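Local atomic coordinates of hydroxymethyldihydropterin pyrophosphokinase-dihydropteroate synthase, putative (Plasmodium vivax, PDB entry 5Z79), a protein that catalyses two successive steps of folate biosynthesis, pyrophosphorylation of 6-hydroxymethyl-7,8-dihydropterin by ATP and condensation of the product with 4-aminobenzoate to give dihydropteroate. Residues A[10-15]-A[104-109]; A[278-283]-A[293-298]; A[352-357]-A[662-667]; A[88-93]-A[238-243]; A[97-102]-A[485-490]. One frame throughout, in Å; residues are numbered along the deposited sequence.

Contact 1. Residues A[10-15]-A[104-109]; sequences TPRNIA and CKELEV
Glu-106 and Ile-14 meet where the start of strand 13-21 passes the first turn of helix 105-111. The glutamate sets off beside its own backbone N and then bends sharply at its second torsion (chi2 94°), which carries OE2 back to the segment 10-15 backbone. There Arg-12 N gives OE2 a straight but weak hydrogen bond of 3.3 Å, and the CG of the same arginine lies 3.5 Å from that oxygen. The guanidinium itself leads elsewhere: NE stays 5.6 Å from Glu-106 OE2, and NH2 forms a salt bridge with Glu-96. Ile-14 supplies the apolar half. With CG1 anti to the carbonyl carbon (chi1 -68°), its CD1 branch reaches across to Glu-106 CB at 3.7 Å, while CG1 rests against Glu-106 O at 3.6 Å. The methyl CD1 also approaches the SG of Cys-104, the N-cap residue, whose sulfur accepts a weak bond from Leu-107 N. A carboxylate so near a helix start would probably be favoured by the helix dipole. The chemistry thus combines isoleucine packing with a weak backbone-to-carboxylate bond, to which the negative charge probably contributes, fastening a short helix beside the start of strand 13-21 without a salt bridge between the segments.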
# COMPACT_ATOMS: atom_id res chain seq x y z
N THR A 10 -32.88 20.56 44.40
CA THR A 10 -33.01 20.75 42.90
C THR A 10 -31.79 20.28 42.09
O THR A 10 -30.89 21.09 41.78
CB THR A 10 -33.33 22.23 42.55
N PRO A 11 -31.78 18.98 41.71
CA PRO A 11 -30.80 18.53 40.70
C PRO A 11 -31.19 18.95 39.28
O PRO A 11 -32.38 19.18 38.98
CB PRO A 11 -30.82 16.99 40.84
CG PRO A 11 -32.12 16.65 41.50
CD PRO A 11 -32.67 17.89 42.17
N ARG A 12 -30.20 18.98 38.42
CA ARG A 12 -30.39 19.38 37.07
C ARG A 12 -30.92 18.36 36.17
O ARG A 12 -30.73 17.20 36.38
CB ARG A 12 -29.07 19.70 36.48
CG ARG A 12 -28.21 20.63 37.25
CD ARG A 12 -28.65 22.01 36.91
NE ARG A 12 -27.55 22.94 36.89
CZ ARG A 12 -27.61 24.13 37.43
NH1 ARG A 12 -28.71 24.51 38.04
NH2 ARG A 12 -26.58 24.94 37.35
N ASN A 13 -31.50 18.80 35.10
CA ASN A 13 -32.05 17.82 34.17
C ASN A 13 -31.06 17.57 33.03
O ASN A 13 -30.19 18.39 32.75
CB ASN A 13 -33.40 18.28 33.63
CG ASN A 13 -34.44 18.43 34.72
OD1 ASN A 13 -34.63 17.55 35.54
ND2 ASN A 13 -35.13 19.56 34.71
N ILE A 14 -31.21 16.39 32.43
CA ILE A 14 -30.37 15.87 31.35
C ILE A 14 -31.22 15.85 30.10
O ILE A 14 -32.26 15.25 30.11
CB ILE A 14 -30.01 14.41 31.67
CG1 ILE A 14 -29.06 14.37 32.89
CG2 ILE A 14 -29.48 13.67 30.45
CD1 ILE A 14 -27.82 15.22 32.79
N ALA A 15 -30.81 16.54 29.06
CA ALA A 15 -31.57 16.49 27.83
C ALA A 15 -30.61 16.11 26.76
O ALA A 15 -29.42 16.29 26.92
CB ALA A 15 -32.19 17.83 27.51
N CYS A 104 -20.55 13.46 36.21
CA CYS A 104 -21.84 14.15 36.29
C CYS A 104 -22.95 13.24 36.74
O CYS A 104 -23.61 12.65 35.92
CB CYS A 104 -22.22 14.79 34.96
SG CYS A 104 -23.90 15.46 34.97
N LYS A 105 -23.21 13.18 38.04
CA LYS A 105 -24.18 12.21 38.60
C LYS A 105 -25.54 12.24 37.93
O LYS A 105 -26.14 11.18 37.70
CB LYS A 105 -24.31 12.36 40.12
CG LYS A 105 -23.10 11.76 40.83
CD LYS A 105 -22.90 12.33 42.22
CE LYS A 105 -21.53 11.98 42.78
NZ LYS A 105 -21.61 12.01 44.28
N GLU A 106 -26.03 13.43 37.57
CA GLU A 106 -27.29 13.50 36.86
C GLU A 106 -27.25 12.57 35.65
O GLU A 106 -28.19 11.84 35.37
CB GLU A 106 -27.62 14.93 36.44
CG GLU A 106 -28.04 15.82 37.60
CD GLU A 106 -26.88 16.61 38.20
OE1 GLU A 106 -25.70 16.21 38.03
OE2 GLU A 106 -27.16 17.66 38.84
N LEU A 107 -26.14 12.60 34.96
CA LEU A 107 -25.95 11.76 33.79
C LEU A 107 -25.98 10.27 34.17
O LEU A 107 -26.76 9.49 33.64
CB LEU A 107 -24.64 12.17 33.09
CG LEU A 107 -24.25 11.49 31.79
CD1 LEU A 107 -25.41 11.39 30.83
CD2 LEU A 107 -23.13 12.32 31.17
N GLU A 108 -25.16 9.87 35.11
CA GLU A 108 -25.12 8.48 35.49
C GLU A 108 -26.54 7.98 35.63
O GLU A 108 -26.90 6.92 35.10
CB GLU A 108 -24.40 8.29 36.83
CG GLU A 108 -22.90 8.35 36.70
CD GLU A 108 -22.14 7.92 37.94
OE1 GLU A 108 -22.76 7.47 38.94
OE2 GLU A 108 -20.89 8.06 37.91
N VAL A 109 -27.31 8.77 36.37
CA VAL A 109 -28.67 8.47 36.73
C VAL A 109 -29.53 8.37 35.49
O VAL A 109 -30.26 7.40 35.30
CB VAL A 109 -29.22 9.57 37.67
CG1 VAL A 109 -30.73 9.44 37.85
CG2 VAL A 109 -28.51 9.52 39.02

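Contact 2. Residues A[278-283]-A[293-298]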
# COMPACT_ATOMS: atom_id res chain seq x y z
N CYS A 278 -25.45 9.00 15.33
CA CYS A 278 -24.99 9.90 16.37
C CYS A 278 -25.08 9.37 17.83
O CYS A 278 -24.07 9.29 18.49
CB CYS A 278 -25.84 11.16 16.30
SG CYS A 278 -25.54 12.22 14.89
N LEU A 279 -26.28 9.04 18.32
CA LEU A 279 -26.49 8.66 19.76
C LEU A 279 -25.68 7.45 20.11
O LEU A 279 -25.57 7.11 21.27
CB LEU A 279 -27.93 8.27 20.10
CG LEU A 279 -29.05 9.21 19.71
CD1 LEU A 279 -30.41 8.65 20.10
CD2 LEU A 279 -28.79 10.56 20.33
N ASN A 280 -25.19 6.76 19.10
CA ASN A 280 -24.42 5.59 19.37
C ASN A 280 -23.03 5.98 19.88
O ASN A 280 -22.33 5.20 20.53
CB ASN A 280 -24.33 4.76 18.12
CG ASN A 280 -23.68 3.45 18.38
OD1 ASN A 280 -24.10 2.73 19.30
ND2 ASN A 280 -22.61 3.13 17.63
N ASP A 281 -22.65 7.20 19.59
CA ASP A 281 -21.44 7.77 20.09
C ASP A 281 -21.45 8.16 21.56
O ASP A 281 -20.52 7.96 22.28
CB ASP A 281 -21.09 9.00 19.29
CG ASP A 281 -20.33 8.70 18.08
OD1 ASP A 281 -19.61 7.71 18.04
OD2 ASP A 281 -20.45 9.44 17.13
N ILE A 282 -22.60 8.63 21.99
CA ILE A 282 -22.74 9.34 23.26
C ILE A 282 -23.57 8.67 24.35
O ILE A 282 -23.23 8.84 25.48
CB ILE A 282 -23.26 10.77 23.01
CG1 ILE A 282 -24.63 10.79 22.30
CG2 ILE A 282 -22.24 11.53 22.17
CD1 ILE A 282 -25.59 11.84 22.81
N ILE A 283 -24.64 7.95 24.02
CA ILE A 283 -25.48 7.20 25.00
C ILE A 283 -25.86 5.77 24.55
O ILE A 283 -27.00 5.34 24.69
CB ILE A 283 -26.77 7.95 25.36
CG1 ILE A 283 -27.61 8.23 24.12
CG2 ILE A 283 -26.43 9.25 26.08
CD1 ILE A 283 -29.00 8.73 24.42
N GLU A 293 -34.92 -2.21 22.93
CA GLU A 293 -33.55 -2.47 23.39
C GLU A 293 -32.76 -1.16 23.40
O GLU A 293 -33.22 -0.15 22.89
CB GLU A 293 -32.88 -3.51 22.48
CG GLU A 293 -33.46 -4.92 22.58
CD GLU A 293 -33.24 -5.58 23.96
OE1 GLU A 293 -32.36 -5.11 24.72
OE2 GLU A 293 -33.93 -6.59 24.28
N ALA A 294 -31.57 -1.19 23.97
CA ALA A 294 -30.71 -0.01 24.05
C ALA A 294 -30.30 0.62 22.70
O ALA A 294 -30.62 0.11 21.62
CB ALA A 294 -29.46 -0.34 24.87
N ILE A 295 -29.61 1.75 22.77
CA ILE A 295 -29.26 2.50 21.56
C ILE A 295 -28.34 1.67 20.65
O ILE A 295 -28.64 1.41 19.46
CB ILE A 295 -28.63 3.86 21.92
CG1 ILE A 295 -29.69 4.78 22.50
CG2 ILE A 295 -27.98 4.51 20.70
CD1 ILE A 295 -30.91 4.97 21.65
N ARG A 296 -27.23 1.22 21.22
CA ARG A 296 -26.36 0.40 20.43
C ARG A 296 -27.07 -0.84 19.88
O ARG A 296 -26.95 -1.13 18.70
CB ARG A 296 -25.07 0.04 21.15
CG ARG A 296 -24.09 -0.57 20.17
CD ARG A 296 -22.64 -0.29 20.52
NE ARG A 296 -22.24 1.11 20.32
CZ ARG A 296 -21.22 1.70 20.98
NH1 ARG A 296 -20.53 1.02 21.89
NH2 ARG A 296 -20.92 2.98 20.79
N SER A 297 -27.83 -1.58 20.69
CA SER A 297 -28.51 -2.77 20.13
C SER A 297 -29.35 -2.36 18.93
O SER A 297 -29.32 -3.01 17.90
CB SER A 297 -29.38 -3.46 21.21
OG SER A 297 -30.20 -4.50 20.70
N THR A 298 -30.03 -1.22 19.07
CA THR A 298 -30.98 -0.71 18.06
C THR A 298 -30.30 -0.24 16.77
O THR A 298 -30.90 -0.31 15.70
CB THR A 298 -31.82 0.47 18.61
OG1 THR A 298 -32.53 0.07 19.80
CG2 THR A 298 -32.81 1.00 17.55
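Arg-296 grips Asn-280 at two points, one on the side chain and one on the backbone. The stronger bond runs from Arg-296 NE to Asn-280 OD1, 2.7 Å long, with the nitrogen tilted 25° from the amide plane. NH2 adds a weak, bent bond of 2.6 Å to Asn-280 O, which sits at the edge of the guanidinium. The asparagine carries CG anti to its own N (chi1 -173°), and the arginine chain bends twice before its head, leaving the amide and guanidinium planes nearly perpendicular. Beneath this clasp comes Ile-295. Its CG2 methyl faces Leu-279 CB at 3.8 Å, and the CD1 methyls of these two residues lie 4.0 Å apart. Ile-295 CG1, which carries that CD1, lies 3.5 Å from Ile-283 O. Leu-279 in turn packs on Thr-164 and Leu-211, strand residues of the antiparallel sheet. Helix 295-310 begins just here, with Ala-294 as N-cap and its O accepting from both Thr-298 N and Thr-298 OG1. The contact joins helices 273-282 and 295-310, which a short loop links, and its chemistry is two-layered: a buried aliphatic seam fixes the spacing, and an exposed arginine closes it by bonding to the carbonyl of Asn-280.

Contact 3. Residues A[352-357]-A[662-667]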
# COMPACT_ATOMS: atom_id res chain seq x y z
N GLY A 352 18.23 26.41 14.88
CA GLY A 352 18.98 27.61 14.53
C GLY A 352 18.70 28.14 13.14
O GLY A 352 19.26 29.17 12.75
N LEU A 353 17.82 27.46 12.40
CA LEU A 353 17.50 27.84 11.01
C LEU A 353 16.32 28.84 10.91
O LEU A 353 16.23 29.62 9.96
CB LEU A 353 17.19 26.59 10.15
CG LEU A 353 18.33 25.59 9.89
CD1 LEU A 353 17.88 24.49 8.92
CD2 LEU A 353 19.58 26.27 9.36
N PHE A 354 15.43 28.80 11.89
CA PHE A 354 14.21 29.56 11.77
C PHE A 354 13.96 30.43 12.98
O PHE A 354 12.84 30.83 13.23
CB PHE A 354 13.05 28.60 11.49
CG PHE A 354 13.24 27.81 10.24
CD1 PHE A 354 13.60 28.45 9.04
CD2 PHE A 354 13.09 26.44 10.24
CE1 PHE A 354 13.79 27.72 7.86
CE2 PHE A 354 13.28 25.70 9.06
CZ PHE A 354 13.63 26.34 7.87
N VAL A 355 15.02 30.76 13.70
CA VAL A 355 14.89 31.71 14.80
C VAL A 355 14.53 33.11 14.29
O VAL A 355 13.52 33.64 14.72
CB VAL A 355 16.13 31.71 15.72
CG1 VAL A 355 16.26 30.36 16.39
CG2 VAL A 355 17.41 32.05 14.97
N ASP A 356 15.29 33.68 13.34
CA ASP A 356 14.91 34.98 12.75
C ASP A 356 13.47 34.92 12.23
O ASP A 356 13.14 34.05 11.42
CB ASP A 356 15.86 35.35 11.59
CG ASP A 356 15.66 36.82 11.07
OD1 ASP A 356 14.76 37.55 11.55
OD2 ASP A 356 16.44 37.23 10.15
N PRO A 357 12.60 35.83 12.71
CA PRO A 357 11.19 35.82 12.26
C PRO A 357 10.99 35.87 10.75
O PRO A 357 10.12 35.19 10.23
CB PRO A 357 10.61 37.07 12.92
CG PRO A 357 11.39 37.22 14.17
CD PRO A 357 12.79 36.77 13.83
N MET A 662 18.73 17.15 0.44
CA MET A 662 17.90 17.52 1.58
C MET A 662 17.81 19.04 1.57
O MET A 662 18.65 19.74 0.94
CB MET A 662 18.51 17.08 2.91
CG MET A 662 19.04 15.66 2.95
SD MET A 662 20.26 15.41 4.26
CE MET A 662 21.81 15.70 3.37
N SER A 663 16.80 19.56 2.27
CA SER A 663 16.71 20.98 2.52
C SER A 663 16.33 21.16 3.97
O SER A 663 15.75 20.25 4.58
CB SER A 663 15.66 21.62 1.62
OG SER A 663 14.35 21.25 2.04
N HIS A 664 16.65 22.32 4.53
CA HIS A 664 16.22 22.67 5.90
C HIS A 664 16.66 21.57 6.92
O HIS A 664 15.87 21.05 7.73
CB HIS A 664 14.70 22.95 5.89
CG HIS A 664 14.30 24.01 4.89
ND1 HIS A 664 14.89 25.27 4.87
CD2 HIS A 664 13.43 23.98 3.86
CE1 HIS A 664 14.38 25.98 3.88
NE2 HIS A 664 13.49 25.22 3.24
N MET A 665 17.96 21.26 6.82
CA MET A 665 18.65 20.18 7.53
C MET A 665 19.96 20.82 8.07
O MET A 665 20.80 21.33 7.29
CB MET A 665 18.92 19.00 6.55
CG MET A 665 19.65 17.80 7.16
SD MET A 665 18.62 16.80 8.28
CE MET A 665 19.79 16.47 9.60
N ARG A 666 20.10 20.84 9.40
CA ARG A 666 21.32 21.36 10.07
C ARG A 666 22.58 20.83 9.39
O ARG A 666 22.67 19.63 9.11
CB ARG A 666 21.33 20.95 11.56
CG ARG A 666 20.41 21.79 12.47
CD ARG A 666 20.25 21.22 13.90
NE ARG A 666 21.42 21.45 14.79
CZ ARG A 666 21.58 20.93 16.02
NH1 ARG A 666 20.65 20.14 16.57
NH2 ARG A 666 22.68 21.21 16.72
N GLN A 667 23.56 21.70 9.11
CA GLN A 667 24.86 21.24 8.56
C GLN A 667 25.71 20.45 9.58
O GLN A 667 26.80 19.96 9.25
CB GLN A 667 25.68 22.44 8.03
CG GLN A 667 25.40 22.83 6.57
CD GLN A 667 25.88 24.25 6.28
OE1 GLN A 667 26.94 24.46 5.66
NE2 GLN A 667 25.13 25.24 6.74
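Phe-354 presents the CZ edge of its ring to His-664, while CB of its own neighbour Leu-353 lies over the centre of one face, 3.9 Å above the plane. At that edge, close to the phenyl plane, sits His-664 ND1, 3.4 Å from Phe-354 CZ. The imidazole is inclined rather than stacked or perpendicular: the two planes make 53° and the centroids are 5.4 Å apart. The phenylalanine sets CG anti to the carbonyl carbon (chi1 -60°), which turns the ring toward segment 662-667. Both rings also lean on helix 357-369, the phenyl touching Ala-360 and Arg-363 and His-664 NE2 making a weak hydrogen bond with Glu-366 OE1.

Beside the rings, the methyl Leu-353 CD1 rests on the backbone, 3.7 Å from His-664 C and 3.9 Å from Met-665 N. The oxygen of that carbonyl, His-664 O, accepts a hydrogen bond from Arg-580. Farther along, Arg-666 reaches back by a weak NH1 bond to the O of Phe-348, a residue of the 4-aminobenzoate pocket, and its side chain lies about 8 Å from the bound pterin diphosphate.

Segment 352-357 follows strand 336-342 and segment 662-667 precedes helix 671-691; their nearness to the bound ligand is consistent with the substrate end of the TIM barrel. Because the direct contact is van der Waals alone, its chemistry implies a modest, non-directional touch, with the polar grip supplied by bonds to residues around it.

Contact 4. Residues A[88-93]-A[238-243]; sequences TVENSR and IHINHT
Arg-93 lays its CG over one face of the His-239 ring, a CH-pi contact with 3.9 Å from CG to the ring centroid, offset toward the rim. Its chain then runs extended past the imidazole, so that His-239 ND1 comes to lie over the guanidinium, 4.1 Å above it, the two planes being 42° apart. At the ring's edge, in plane, is Asn-91 CB, 4.0 Å from His-239 CD2. The backbone underneath is tied by His-239 N to Asn-91 O, a bond of 3.1 Å.

Glu-90 provides the second tie. Its OE2 uses the anti lone pair to accept from Asn-241 N at 3.3 Å, and a water donates both to that oxygen and to Asn-241 O. The bend at chi2 (135°) lets the carboxylate do this while OE1 bonds to Tyr-183; the planes of the carboxylate and of the Asn-241 amide are nearly parallel. With OE2 and OE1 both engaged, the rotation of this buried carboxylate is fixed. Its CB meanwhile packs against the CG2 methyl of Ile-238, a residue whose side chain also touches Tyr-41 of helix 27-42.

Ser-92 and Ile-238 form a single beta bridge between two loop segments whose directions are 138° apart, and His-239 is the centre of an inverse gamma turn: an isolated bridge between two irregular loops on the surface of the HPPK region.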
# COMPACT_ATOMS: atom_id res chain seq x y z
N THR A 88 -24.15 40.76 20.63
CA THR A 88 -25.47 41.39 20.76
C THR A 88 -26.57 40.48 21.40
O THR A 88 -27.70 40.93 21.69
CB THR A 88 -25.97 41.85 19.36
OG1 THR A 88 -26.34 40.72 18.55
CG2 THR A 88 -24.88 42.66 18.66
N VAL A 89 -26.24 39.22 21.64
CA VAL A 89 -27.23 38.34 22.24
C VAL A 89 -27.33 38.58 23.74
O VAL A 89 -26.34 38.59 24.46
CB VAL A 89 -27.00 36.85 21.93
CG1 VAL A 89 -27.13 36.61 20.42
CG2 VAL A 89 -25.63 36.36 22.41
N GLU A 90 -28.56 38.73 24.17
CA GLU A 90 -28.93 38.96 25.53
C GLU A 90 -28.39 37.83 26.43
O GLU A 90 -28.31 36.74 25.99
CB GLU A 90 -30.46 38.89 25.53
CG GLU A 90 -31.20 39.75 24.49
CD GLU A 90 -32.35 39.06 23.74
OE1 GLU A 90 -32.11 38.11 22.96
OE2 GLU A 90 -33.50 39.49 23.85
N ASN A 91 -28.01 38.11 27.68
CA ASN A 91 -27.49 37.13 28.69
C ASN A 91 -28.50 36.13 29.29
O ASN A 91 -29.70 36.40 29.37
CB ASN A 91 -26.95 37.88 29.91
CG ASN A 91 -25.62 38.52 29.65
OD1 ASN A 91 -24.68 37.86 29.27
ND2 ASN A 91 -25.53 39.80 29.88
N SER A 92 -27.97 35.01 29.78
CA SER A 92 -28.74 34.02 30.51
C SER A 92 -28.92 34.52 31.90
O SER A 92 -28.02 35.10 32.45
CB SER A 92 -27.97 32.69 30.58
OG SER A 92 -28.69 31.68 31.27
N ARG A 93 -30.07 34.29 32.49
CA ARG A 93 -30.28 34.59 33.89
C ARG A 93 -29.56 33.64 34.77
O ARG A 93 -29.34 33.92 35.94
CB ARG A 93 -31.73 34.48 34.24
CG ARG A 93 -32.50 35.71 33.87
CD ARG A 93 -33.94 35.44 34.16
NE ARG A 93 -34.76 36.50 33.64
CZ ARG A 93 -35.17 37.54 34.33
NH1 ARG A 93 -34.83 37.69 35.61
NH2 ARG A 93 -35.94 38.44 33.74
N ILE A 238 -34.05 34.37 30.37
CA ILE A 238 -33.24 35.27 29.55
C ILE A 238 -33.55 36.74 29.80
O ILE A 238 -34.70 37.12 29.71
CB ILE A 238 -33.52 35.04 28.04
CG1 ILE A 238 -33.06 33.64 27.60
CG2 ILE A 238 -32.81 36.09 27.19
CD1 ILE A 238 -33.24 33.35 26.13
N HIS A 239 -32.53 37.57 30.04
CA HIS A 239 -32.70 39.03 30.12
C HIS A 239 -32.99 39.65 28.76
O HIS A 239 -32.13 40.29 28.17
CB HIS A 239 -31.44 39.73 30.61
CG HIS A 239 -31.01 39.34 31.98
ND1 HIS A 239 -31.81 39.53 33.08
CD2 HIS A 239 -29.85 38.80 32.44
CE1 HIS A 239 -31.17 39.10 34.15
NE2 HIS A 239 -29.98 38.66 33.79
N ILE A 240 -34.21 39.51 28.28
CA ILE A 240 -34.53 40.02 26.95
C ILE A 240 -34.43 41.54 26.88
O ILE A 240 -34.94 42.23 27.74
CB ILE A 240 -35.93 39.56 26.46
CG1 ILE A 240 -37.04 40.05 27.37
CG2 ILE A 240 -36.00 38.04 26.30
CD1 ILE A 240 -38.45 39.82 26.81
N ASN A 241 -33.80 42.06 25.85
CA ASN A 241 -33.81 43.49 25.60
C ASN A 241 -35.21 44.03 25.33
O ASN A 241 -36.00 43.41 24.60
CB ASN A 241 -32.90 43.81 24.45
CG ASN A 241 -31.44 43.66 24.82
OD1 ASN A 241 -30.76 42.75 24.38
ND2 ASN A 241 -30.95 44.57 25.66
N HIS A 242 -35.51 45.19 25.91
CA HIS A 242 -36.82 45.82 25.86
C HIS A 242 -36.86 47.13 25.05
O HIS A 242 -37.90 47.80 25.03
CB HIS A 242 -37.32 46.10 27.28
CG HIS A 242 -38.28 45.07 27.79
ND1 HIS A 242 -39.65 45.30 27.89
CD2 HIS A 242 -38.08 43.80 28.24
CE1 HIS A 242 -40.24 44.22 28.37
NE2 HIS A 242 -39.31 43.30 28.60
N THR A 243 -35.76 47.52 24.45
CA THR A 243 -35.70 48.81 23.79
C THR A 243 -36.17 48.96 22.36
O THR A 243 -35.96 48.12 21.55
CB THR A 243 -34.33 49.46 24.03
OG1 THR A 243 -33.27 48.64 23.55
CG2 THR A 243 -34.11 49.74 25.47
O HOH W 1 -36.17 40.74 22.85

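Contact 5. Residues A[97-102]-A[485-490]; sequences SEDLIY and IIKLLR
Ile-486 opens the contact with its CB, 4.3 Å from the CD2 methyl of Leu-100; its side chain also touches Phe-533 and Leu-534 of helix 519-536. Next comes Lys-487, the chief contributor from the 3-10 turn. Its CG leaves beside the backbone N (chi1 -49°) and everything beyond is extended, which lays the aliphatic chain across Leu-100: Lys-487 CG is 4.0 Å from Leu-100 CD2, and CE is 3.9 Å from Leu-100 CG. The same CE comes to 3.4 Å from the carbonyl Glu-98 O. The ammonium group stands near Asp-99, but its NZ is 4.3 Å from Asp-99 OD1, beyond a salt bridge; its ion-pair partner is Glu-484. Further on, Arg-490 behaves alike. Its NH1 lies 4.5 Å from Glu-98 OE2, and it makes its salt bridge with Glu-39 of helix 27-42 instead. Leu-100 also touches Pro-483 and Asn-537, so the loop leans on more of the barrel domain than this turn. The chemistry implies an interdomain seam in which methylenes do the touching and opposite charges probably add a diffuse attraction, the two segments sharing no hydrogen bond.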
# COMPACT_ATOMS: atom_id res chain seq x y z
N SER A 97 -20.54 27.52 36.40
CA SER A 97 -19.11 27.73 36.66
C SER A 97 -18.38 27.07 35.54
O SER A 97 -18.76 25.98 35.11
CB SER A 97 -18.65 27.17 38.02
OG SER A 97 -18.22 25.83 37.94
N GLU A 98 -17.33 27.71 35.07
CA GLU A 98 -16.55 27.14 34.00
C GLU A 98 -15.39 26.24 34.51
O GLU A 98 -14.53 25.85 33.75
CB GLU A 98 -16.04 28.27 33.13
CG GLU A 98 -17.10 29.23 32.57
CD GLU A 98 -16.81 29.58 31.10
OE1 GLU A 98 -15.89 30.43 30.82
OE2 GLU A 98 -17.46 28.94 30.21
N ASP A 99 -15.38 25.94 35.81
CA ASP A 99 -14.46 24.96 36.38
C ASP A 99 -14.50 23.59 35.63
O ASP A 99 -15.55 23.16 35.16
CB ASP A 99 -14.84 24.71 37.85
CG ASP A 99 -14.75 25.99 38.75
OD1 ASP A 99 -14.16 27.02 38.31
OD2 ASP A 99 -15.24 25.98 39.93
N LEU A 100 -13.33 22.93 35.56
CA LEU A 100 -13.23 21.55 35.05
C LEU A 100 -13.97 20.63 35.99
O LEU A 100 -13.89 20.80 37.20
CB LEU A 100 -11.77 21.06 35.01
CG LEU A 100 -10.75 21.73 34.07
CD1 LEU A 100 -9.42 21.01 34.17
CD2 LEU A 100 -11.23 21.78 32.63
N ILE A 101 -14.65 19.63 35.40
CA ILE A 101 -15.46 18.64 36.11
C ILE A 101 -14.94 17.27 35.76
O ILE A 101 -14.31 17.11 34.75
CB ILE A 101 -16.96 18.76 35.76
CG1 ILE A 101 -17.25 18.52 34.28
CG2 ILE A 101 -17.45 20.16 36.08
CD1 ILE A 101 -18.73 18.43 33.95
N TYR A 102 -15.20 16.28 36.61
CA TYR A 102 -14.67 14.93 36.41
C TYR A 102 -15.74 13.84 36.39
O TYR A 102 -15.43 12.65 36.30
CB TYR A 102 -13.64 14.66 37.51
CG TYR A 102 -12.61 15.74 37.59
CD1 TYR A 102 -12.86 16.92 38.31
CD2 TYR A 102 -11.40 15.62 36.92
CE1 TYR A 102 -11.92 17.93 38.37
CE2 TYR A 102 -10.44 16.63 36.95
CZ TYR A 102 -10.70 17.77 37.68
OH TYR A 102 -9.75 18.77 37.71
N ILE A 485 -5.71 24.16 30.38
CA ILE A 485 -5.60 24.61 29.00
C ILE A 485 -6.80 24.22 28.15
O ILE A 485 -7.13 24.87 27.17
CB ILE A 485 -4.29 24.08 28.39
CG1 ILE A 485 -3.86 24.88 27.17
CG2 ILE A 485 -4.41 22.61 28.03
CD1 ILE A 485 -2.37 24.79 26.92
N ILE A 486 -7.48 23.16 28.55
CA ILE A 486 -8.75 22.76 27.97
C ILE A 486 -9.82 23.87 27.91
O ILE A 486 -10.59 23.92 26.98
CB ILE A 486 -9.35 21.59 28.76
CG1 ILE A 486 -8.45 20.37 28.70
CG2 ILE A 486 -10.74 21.24 28.26
CD1 ILE A 486 -8.91 19.28 29.66
N LYS A 487 -9.90 24.75 28.91
CA LYS A 487 -10.95 25.80 28.97
C LYS A 487 -10.73 26.84 27.87
O LYS A 487 -11.62 27.62 27.55
CB LYS A 487 -10.93 26.52 30.31
CG LYS A 487 -10.91 25.61 31.52
CD LYS A 487 -10.60 26.39 32.79
CE LYS A 487 -11.13 25.66 34.01
NZ LYS A 487 -11.20 26.53 35.23
N LEU A 488 -9.50 26.85 27.35
CA LEU A 488 -9.07 27.72 26.28
C LEU A 488 -9.39 27.19 24.88
O LEU A 488 -9.25 27.92 23.89
CB LEU A 488 -7.56 27.93 26.36
CG LEU A 488 -7.05 28.69 27.58
CD1 LEU A 488 -5.54 28.83 27.41
CD2 LEU A 488 -7.71 30.06 27.73
N LEU A 489 -9.81 25.92 24.81
CA LEU A 489 -10.26 25.33 23.57
C LEU A 489 -11.65 25.78 23.14
O LEU A 489 -12.09 25.52 22.04
CB LEU A 489 -10.23 23.82 23.67
CG LEU A 489 -8.80 23.31 23.82
CD1 LEU A 489 -8.89 21.83 24.11
CD2 LEU A 489 -7.98 23.59 22.55
N ARG A 490 -12.34 26.49 24.01
CA ARG A 490 -13.69 26.88 23.70
C ARG A 490 -13.91 28.26 24.26
O ARG A 490 -13.88 28.45 25.46
CB ARG A 490 -14.62 25.86 24.34
CG ARG A 490 -16.07 26.01 23.91
CD ARG A 490 -16.82 24.80 24.44
NE ARG A 490 -16.16 24.32 25.67
CZ ARG A 490 -16.47 24.71 26.92
NH1 ARG A 490 -17.45 25.61 27.16
NH2 ARG A 490 -15.79 24.19 27.95

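The five contacts sample both enzymes of the chain and the join between them. Contacts 1, 2 and 4 belong to the HPPK half: contact 1 lies on strand 13-21 of the antiparallel sheet, contact 2 packs on that sheet about 19 Å away between centres, and contact 4 sits about 27 Å from contact 1. Contact 3 closes loops of the DHPS barrel, with its centre 51 to 54 Å from those three. Contact 5, about 37 Å from contact 3, bridges the halves. The loop between strand 43-54 and helix 105-111 supplies segments 88-93, 97-102 and, with the helix, 104-109, so contacts 4, 5 and 1 follow one another along a single connection that ties the HPPK surface, the barrel and the sheet together.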